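PDB 3QUF: extracellular solute-binding protein, family 1 from Bifidobacterium longum subsp. infantis ATCC 15697, which probably binds an extracellular solute and delivers it to an ABC-type transporter for uptake. Local coordinates for residues T129-F141 and W294-A306. Numbering follows the deposited sequence.
Sequences TYGMPVSAWVGAF and WINGGPDQGFAIA
M132 and F303 exchange two backbone hydrogen bonds, with M132 N to F303 O and F303 N to M132 O both 2.8 Å. G139 and N296 form a second such antiparallel pair, W137 and G298 a third. Between the W137–G298 and M132–F303 pairs, segment 294-306 makes an inverse gamma turn centred on D300. D300 N bonds almost straight to S135 O (2.8 Å, 171°), arriving from above the carbonyl plane.

Waters fill in where the strands part. One links S135 OG to D300 OD2. Another joins V134 N, S135 OG and Q301 O. D300 OD1 accepts a direct hydrogen bond from Q301 NE2.

A chi1 of 65° tucks W137 CG over its own main chain and swings the indole across the partner strand. G297 CA sits over the six-membered ring, 3.6 Å from its centroid, as a CH-pi contact. G298 N lies over the same face. At the indole edge a water bridges W137 NE1 and P299 O. W369 meets this indole edge-to-face.

On the other face of the sheet, V138 CG1 touches I295 CD1 at 3.9 Å, with F362 of helix 355-362 against both. Near the break, P133 CB packs on P299 CB at 3.8 Å.

G298, lacking a side chain, spares the indole's face. G297 offers its CA to the ring, and its missing side chain avoids crowding beside V138. The paired strands probably run between the two lobes, consistent with the hinge of this family, where waters bridge the break in the strand pairing.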
ATOM      1  N   THR A 129     -18.824  -7.743  -2.411  1.00 13.19           N
ATOM      2  CA  THR A 129     -17.951  -6.664  -2.848  1.00 12.57           C
ATOM      3  C   THR A 129     -18.690  -5.333  -2.863  1.00 11.98           C
ATOM      4  O   THR A 129     -19.744  -5.218  -3.477  1.00 13.14           O
ATOM      5  CB  THR A 129     -17.404  -6.988  -4.254  1.00 12.82           C
ATOM      6  OG1 THR A 129     -16.681  -8.234  -4.189  1.00 14.63           O
ATOM      7  CG2 THR A 129     -16.412  -5.920  -4.698  1.00 11.96           C
ATOM      8  N   TYR A 130     -18.079  -4.343  -2.215  1.00 11.06           N
ATOM      9  CA  TYR A 130     -18.652  -3.000  -2.060  1.00 11.25           C
ATOM     10  C   TYR A 130     -17.817  -1.916  -2.669  1.00 10.76           C
ATOM     11  O   TYR A 130     -18.223  -0.742  -2.648  1.00 11.65           O
ATOM     12  CB  TYR A 130     -18.871  -2.702  -0.576  1.00 10.15           C
ATOM     13  CG  TYR A 130     -19.948  -3.546   0.017  1.00 11.63           C
ATOM     14  CD1 TYR A 130     -21.311  -3.245  -0.206  1.00 12.01           C
ATOM     15  CD2 TYR A 130     -19.632  -4.649   0.791  1.00 13.23           C
ATOM     16  CE1 TYR A 130     -22.318  -4.034   0.340  1.00 14.28           C
ATOM     17  CE2 TYR A 130     -20.646  -5.448   1.352  1.00 13.45           C
ATOM     18  CZ  TYR A 130     -21.979  -5.135   1.098  1.00 14.95           C
ATOM     19  OH  TYR A 130     -22.981  -5.921   1.621  1.00 17.39           O
ATOM     20  N   GLY A 131     -16.660  -2.244  -3.229  1.00 11.59           N
ATOM     21  CA  GLY A 131     -15.796  -1.212  -3.851  1.00 11.99           C
ATOM     22  C   GLY A 131     -14.849  -1.853  -4.839  1.00 13.20           C
ATOM     23  O   GLY A 131     -14.573  -3.083  -4.779  1.00 12.49           O
HETATM   24  N   MSE A 132     -14.346  -1.020  -5.746  1.00 11.43           N
HETATM   25  CA  MSE A 132     -13.449  -1.483  -6.768  1.00 12.00           C
HETATM   26  C   MSE A 132     -12.220  -0.596  -6.804  1.00 11.85           C
HETATM   27  O   MSE A 132     -12.338   0.604  -7.094  1.00 11.93           O
HETATM   28  CB  MSE A 132     -14.140  -1.429  -8.158  1.00 12.32           C
HETATM   29  CG  MSE A 132     -13.170  -1.656  -9.300  1.00 13.89           C
HETATM   30 SE   MSE A 132     -13.958  -1.300 -11.053  0.85 17.16          SE
HETATM   31  CE  MSE A 132     -13.980   0.563 -10.912  1.00 16.56           C
ATOM     32  N   PRO A 133     -11.030  -1.166  -6.541  1.00 10.75           N
ATOM     33  CA  PRO A 133      -9.787  -0.463  -6.802  1.00 11.35           C
ATOM     34  C   PRO A 133      -9.355  -0.694  -8.239  1.00 11.88           C
ATOM     35  O   PRO A 133      -9.594  -1.767  -8.799  1.00 13.47           O
ATOM     36  CB  PRO A 133      -8.802  -1.161  -5.871  1.00 11.87           C
ATOM     37  CG  PRO A 133      -9.289  -2.569  -5.800  1.00 11.23           C
ATOM     38  CD  PRO A 133     -10.777  -2.567  -6.141  1.00 11.83           C
ATOM     39  N   VAL A 134      -8.743   0.315  -8.840  1.00 12.57           N
ATOM     40  CA  VAL A 134      -8.182   0.147 -10.148  1.00 11.91           C
ATOM     41  C   VAL A 134      -6.688   0.448 -10.230  1.00 12.21           C
ATOM     42  O   VAL A 134      -6.090   0.249 -11.300  1.00 13.14           O
ATOM     43  CB  VAL A 134      -8.917   0.974 -11.205  1.00 12.41           C
ATOM     44  CG1 VAL A 134     -10.391   0.497 -11.286  1.00 14.42           C
ATOM     45  CG2 VAL A 134      -8.804   2.495 -10.892  1.00 12.22           C
ATOM     46  N   SER A 135      -6.093   0.885  -9.131  1.00 11.78           N
ATOM     47  CA  SER A 135      -4.709   1.327  -9.163  1.00 12.45           C
ATOM     48  C   SER A 135      -4.063   1.077  -7.826  1.00 12.18           C
ATOM     49  O   SER A 135      -4.751   0.859  -6.821  1.00 12.36           O
ATOM     50  CB  SER A 135      -4.622   2.795  -9.533  1.00 14.59           C
ATOM     51  OG  SER A 135      -5.288   3.549  -8.580  1.00 15.70           O
ATOM     52  N   ALA A 136      -2.730   1.103  -7.817  1.00 12.06           N
ATOM     53  CA  ALA A 136      -1.963   0.702  -6.650  1.00 11.97           C
ATOM     54  C   ALA A 136      -0.655   1.455  -6.630  1.00 12.48           C
ATOM     55  O   ALA A 136      -0.159   1.938  -7.642  1.00 14.26           O
ATOM     56  CB  ALA A 136      -1.684  -0.805  -6.673  1.00 11.99           C
ATOM     57  N   TRP A 137      -0.095   1.524  -5.445  1.00 12.53           N
ATOM     58  CA  TRP A 137       1.263   1.972  -5.247  1.00 13.42           C
ATOM     59  C   TRP A 137       2.126   0.793  -4.820  1.00 13.93           C
ATOM     60  O   TRP A 137       1.604  -0.210  -4.309  1.00 13.28           O
ATOM     61  CB  TRP A 137       1.278   3.030  -4.150  1.00 13.29           C
ATOM     62  CG  TRP A 137       0.872   2.512  -2.791  1.00 12.50           C
ATOM     63  CD1 TRP A 137      -0.394   2.440  -2.257  1.00 15.18           C
ATOM     64  CD2 TRP A 137       1.743   1.971  -1.785  1.00 13.32           C
ATOM     65  NE1 TRP A 137      -0.371   1.853  -1.022  1.00 14.66           N
ATOM     66  CE2 TRP A 137       0.933   1.594  -0.684  1.00 12.89           C
ATOM     67  CE3 TRP A 137       3.121   1.791  -1.700  1.00 12.19           C
ATOM     68  CZ2 TRP A 137       1.460   1.006   0.451  1.00 15.07           C
ATOM     69  CZ3 TRP A 137       3.653   1.207  -0.547  1.00 13.68           C
ATOM     70  CH2 TRP A 137       2.821   0.821   0.503  1.00 12.33           C
ATOM     71  N   VAL A 138       3.435   0.957  -4.978  1.00 13.49           N
ATOM     72  CA  VAL A 138       4.398  -0.042  -4.540  1.00 13.21           C
ATOM     73  C   VAL A 138       5.612   0.587  -3.887  1.00 12.50           C
ATOM     74  O   VAL A 138       5.917   1.777  -4.075  1.00 13.97           O
ATOM     75  CB  VAL A 138       4.840  -0.931  -5.691  1.00 12.92           C
ATOM     76  CG1 VAL A 138       3.658  -1.728  -6.243  1.00 13.06           C
ATOM     77  CG2 VAL A 138       5.561  -0.114  -6.760  1.00 15.11           C
ATOM     78  N   GLY A 139       6.291  -0.205  -3.074  1.00 13.56           N
ATOM     79  CA  GLY A 139       7.542   0.194  -2.457  1.00 13.87           C
ATOM     80  C   GLY A 139       8.470  -1.014  -2.379  1.00 14.63           C
ATOM     81  O   GLY A 139       8.016  -2.169  -2.318  1.00 13.40           O
ATOM     82  N   ALA A 140       9.768  -0.750  -2.318  1.00 14.49           N
ATOM     83  CA  ALA A 140      10.763  -1.833  -2.359  1.00 13.60           C
ATOM     84  C   ALA A 140      12.115  -1.321  -1.874  1.00 15.04           C
ATOM     85  O   ALA A 140      12.201  -0.190  -1.386  1.00 15.45           O
ATOM     86  CB  ALA A 140      10.853  -2.398  -3.809  1.00 14.01           C
ATOM     87  N   PHE A 141      13.147  -2.154  -1.953  1.00 15.05           N
ATOM     88  CA  PHE A 141      14.476  -1.770  -1.528  1.00 15.76           C
ATOM     89  C   PHE A 141      15.256  -1.190  -2.712  1.00 17.18           C
ATOM     90  O   PHE A 141      15.341  -1.800  -3.800  1.00 18.26           O
ATOM     91  CB  PHE A 141      15.258  -2.957  -0.964  1.00 16.12           C
ATOM     92  CG  PHE A 141      15.184  -3.152   0.551  1.00 14.89           C
ATOM     93  CD1 PHE A 141      14.801  -2.165   1.440  1.00 17.23           C
ATOM     94  CD2 PHE A 141      15.594  -4.387   1.082  1.00 16.61           C
ATOM     95  CE1 PHE A 141      14.810  -2.391   2.803  1.00 18.43           C
ATOM     96  CE2 PHE A 141      15.655  -4.589   2.428  1.00 17.16           C
ATOM     97  CZ  PHE A 141      15.257  -3.606   3.298  1.00 17.36           C
ATOM     98  N   TRP A 294       8.656 -10.466  -1.175  1.00 13.00           N
ATOM     99  CA  TRP A 294       7.483  -9.614  -1.397  1.00 12.12           C
ATOM    100  C   TRP A 294       7.927  -8.153  -1.544  1.00 12.45           C
ATOM    101  O   TRP A 294       9.028  -7.778  -1.169  1.00 12.89           O
ATOM    102  CB  TRP A 294       6.485  -9.751  -0.233  1.00 12.77           C
ATOM    103  CG  TRP A 294       5.685 -11.017  -0.318  1.00 13.38           C
ATOM    104  CD1 TRP A 294       6.184 -12.275  -0.284  1.00 14.57           C
ATOM    105  CD2 TRP A 294       4.296 -11.144  -0.551  1.00 12.75           C
ATOM    106  NE1 TRP A 294       5.200 -13.192  -0.502  1.00 14.84           N
ATOM    107  CE2 TRP A 294       4.015 -12.531  -0.644  1.00 13.63           C
ATOM    108  CE3 TRP A 294       3.249 -10.236  -0.718  1.00 14.09           C
ATOM    109  CZ2 TRP A 294       2.728 -13.017  -0.858  1.00 13.89           C
ATOM    110  CZ3 TRP A 294       1.983 -10.720  -0.901  1.00 12.93           C
ATOM    111  CH2 TRP A 294       1.739 -12.122  -1.012  1.00 13.76           C
ATOM    112  N   ILE A 295       7.027  -7.330  -2.079  1.00 12.32           N
ATOM    113  CA  ILE A 295       7.201  -5.885  -2.084  1.00 11.97           C
ATOM    114  C   ILE A 295       6.107  -5.258  -1.229  1.00 12.07           C
ATOM    115  O   ILE A 295       5.138  -5.903  -0.824  1.00 11.29           O
ATOM    116  CB  ILE A 295       7.248  -5.291  -3.512  1.00 11.28           C
ATOM    117  CG1 ILE A 295       5.903  -5.443  -4.219  1.00 11.40           C
ATOM    118  CG2 ILE A 295       8.390  -5.924  -4.302  1.00 12.06           C
ATOM    119  CD1 ILE A 295       5.839  -4.856  -5.600  1.00 11.78           C
ATOM    120  N   ASN A 296       6.297  -3.996  -0.903  1.00 11.75           N
ATOM    121  CA  ASN A 296       5.239  -3.240  -0.292  1.00 11.85           C
ATOM    122  C   ASN A 296       4.255  -2.794  -1.388  1.00 10.99           C
ATOM    123  O   ASN A 296       4.625  -2.470  -2.521  1.00 12.42           O
ATOM    124  CB  ASN A 296       5.744  -1.924   0.343  1.00 11.13           C
ATOM    125  CG  ASN A 296       6.667  -2.080   1.576  1.00 11.91           C
ATOM    126  OD1 ASN A 296       7.381  -1.113   1.912  1.00 14.01           O
ATOM    127  ND2 ASN A 296       6.675  -3.230   2.249  1.00 12.64           N
ATOM    128  N   GLY A 297       2.998  -2.646  -1.013  1.00 11.71           N
ATOM    129  CA  GLY A 297       2.055  -1.995  -1.895  1.00 10.84           C
ATOM    130  C   GLY A 297       0.633  -2.188  -1.433  1.00 11.81           C
ATOM    131  O   GLY A 297       0.338  -2.946  -0.500  1.00 10.82           O
ATOM    132  N   GLY A 298      -0.260  -1.483  -2.098  1.00 13.21           N
ATOM    133  CA  GLY A 298      -1.673  -1.576  -1.760  1.00 13.35           C
ATOM    134  C   GLY A 298      -2.494  -0.794  -2.755  1.00 13.14           C
ATOM    135  O   GLY A 298      -1.936  -0.076  -3.601  1.00 13.32           O
ATOM    136  N   PRO A 299      -3.832  -0.942  -2.688  1.00 13.34           N
ATOM    137  CA  PRO A 299      -4.706  -0.237  -3.575  1.00 13.51           C
ATOM    138  C   PRO A 299      -4.710   1.273  -3.266  1.00 13.80           C
ATOM    139  O   PRO A 299      -4.713   1.669  -2.105  1.00 15.14           O
ATOM    140  CB  PRO A 299      -6.078  -0.884  -3.277  1.00 14.31           C
ATOM    141  CG  PRO A 299      -6.014  -1.146  -1.801  1.00 13.52           C
ATOM    142  CD  PRO A 299      -4.591  -1.693  -1.664  1.00 13.74           C
ATOM    143  N   ASP A 300      -4.736   2.088  -4.303  1.00 13.30           N
ATOM    144  CA  ASP A 300      -4.874   3.546  -4.149  1.00 14.01           C
ATOM    145  C   ASP A 300      -6.377   3.855  -4.045  1.00 14.50           C
ATOM    146  O   ASP A 300      -7.005   4.379  -4.979  1.00 15.02           O
ATOM    147  CB  ASP A 300      -4.213   4.306  -5.283  1.00 14.39           C
ATOM    148  CG  ASP A 300      -4.194   5.809  -5.030  1.00 18.14           C
ATOM    149  OD1 ASP A 300      -4.369   6.199  -3.830  1.00 19.15           O
ATOM    150  OD2 ASP A 300      -3.851   6.574  -5.967  1.00 21.00           O
ATOM    151  N   GLN A 301      -6.940   3.470  -2.898  1.00 14.56           N
ATOM    152  CA  GLN A 301      -8.369   3.536  -2.580  1.00 13.98           C
ATOM    153  C   GLN A 301      -9.270   2.738  -3.536  1.00 13.39           C
ATOM    154  O   GLN A 301      -8.813   2.129  -4.494  1.00 14.65           O
ATOM    155  CB  GLN A 301      -8.860   4.993  -2.506  1.00 15.03           C
ATOM    156  CG  GLN A 301      -7.856   6.005  -2.100  1.00 15.88           C
ATOM    157  CD  GLN A 301      -7.022   5.631  -0.932  1.00 20.99           C
ATOM    158  OE1 GLN A 301      -7.474   5.021   0.049  1.00 20.22           O
ATOM    159  NE2 GLN A 301      -5.721   5.963  -1.048  1.00 23.95           N
ATOM    160  N   GLY A 302     -10.535   2.695  -3.192  1.00 12.21           N
ATOM    161  CA  GLY A 302     -11.552   1.993  -3.969  1.00 12.31           C
ATOM    162  C   GLY A 302     -12.664   2.946  -4.339  1.00 12.10           C
ATOM    163  O   GLY A 302     -12.855   3.983  -3.703  1.00 12.44           O
ATOM    164  N   PHE A 303     -13.399   2.593  -5.386  1.00 10.49           N
ATOM    165  CA  PHE A 303     -14.573   3.333  -5.822  1.00 10.77           C
ATOM    166  C   PHE A 303     -15.828   2.569  -5.499  1.00 11.14           C
ATOM    167  O   PHE A 303     -15.882   1.367  -5.710  1.00 12.01           O
ATOM    168  CB  PHE A 303     -14.498   3.580  -7.326  1.00 10.98           C
ATOM    169  CG  PHE A 303     -13.375   4.490  -7.719  1.00 10.25           C
ATOM    170  CD1 PHE A 303     -12.067   4.031  -7.741  1.00 12.06           C
ATOM    171  CD2 PHE A 303     -13.611   5.831  -7.989  1.00 11.91           C
ATOM    172  CE1 PHE A 303     -11.012   4.912  -8.041  1.00 15.89           C
ATOM    173  CE2 PHE A 303     -12.560   6.681  -8.292  1.00 12.29           C
ATOM    174  CZ  PHE A 303     -11.272   6.217  -8.307  1.00 13.04           C
ATOM    175  N   ALA A 304     -16.836   3.270  -5.011  1.00 11.02           N
ATOM    176  CA  ALA A 304     -18.088   2.682  -4.563  1.00 10.98           C
ATOM    177  C   ALA A 304     -19.266   3.504  -5.059  1.00 11.76           C
ATOM    178  O   ALA A 304     -19.131   4.700  -5.415  1.00 10.59           O
ATOM    179  CB  ALA A 304     -18.087   2.615  -3.027  1.00 10.41           C
ATOM    180  N   ILE A 305     -20.416   2.850  -5.125  1.00 10.60           N
ATOM    181  CA  ILE A 305     -21.673   3.470  -5.522  1.00 10.87           C
ATOM    182  C   ILE A 305     -22.621   3.484  -4.287  1.00 10.92           C
ATOM    183  O   ILE A 305     -22.634   2.556  -3.487  1.00 12.47           O
ATOM    184  CB  ILE A 305     -22.312   2.669  -6.710  1.00 12.00           C
ATOM    185  CG1 ILE A 305     -21.382   2.658  -7.915  1.00 12.45           C
ATOM    186  CG2 ILE A 305     -23.690   3.229  -7.059  1.00 11.98           C
ATOM    187  CD1 ILE A 305     -21.833   1.794  -9.094  1.00 13.99           C
ATOM    188  N   ALA A 306     -23.426   4.534  -4.169  1.00 11.37           N
ATOM    189  CA  ALA A 306     -24.399   4.685  -3.075  1.00 11.80           C
ATOM    190  C   ALA A 306     -25.497   3.632  -3.219  1.00 12.50           C
ATOM    191  O   ALA A 306     -26.111   3.500  -4.293  1.00 14.72           O
ATOM    192  CB  ALA A 306     -25.040   6.055  -3.112  1.00 12.60           C
TER
HETATM  193  O   HOH W   1     -20.292   0.112  -4.305  1.00 12.46           O
HETATM  194  O   HOH W   2      -7.924   2.683  -7.254  1.00 14.63           O
HETATM  195  O   HOH W   3      -4.415   6.064  -8.570  1.00 19.44           O
HETATM  196  O   HOH W   4      -3.211   2.167  -0.058  1.00 33.27           O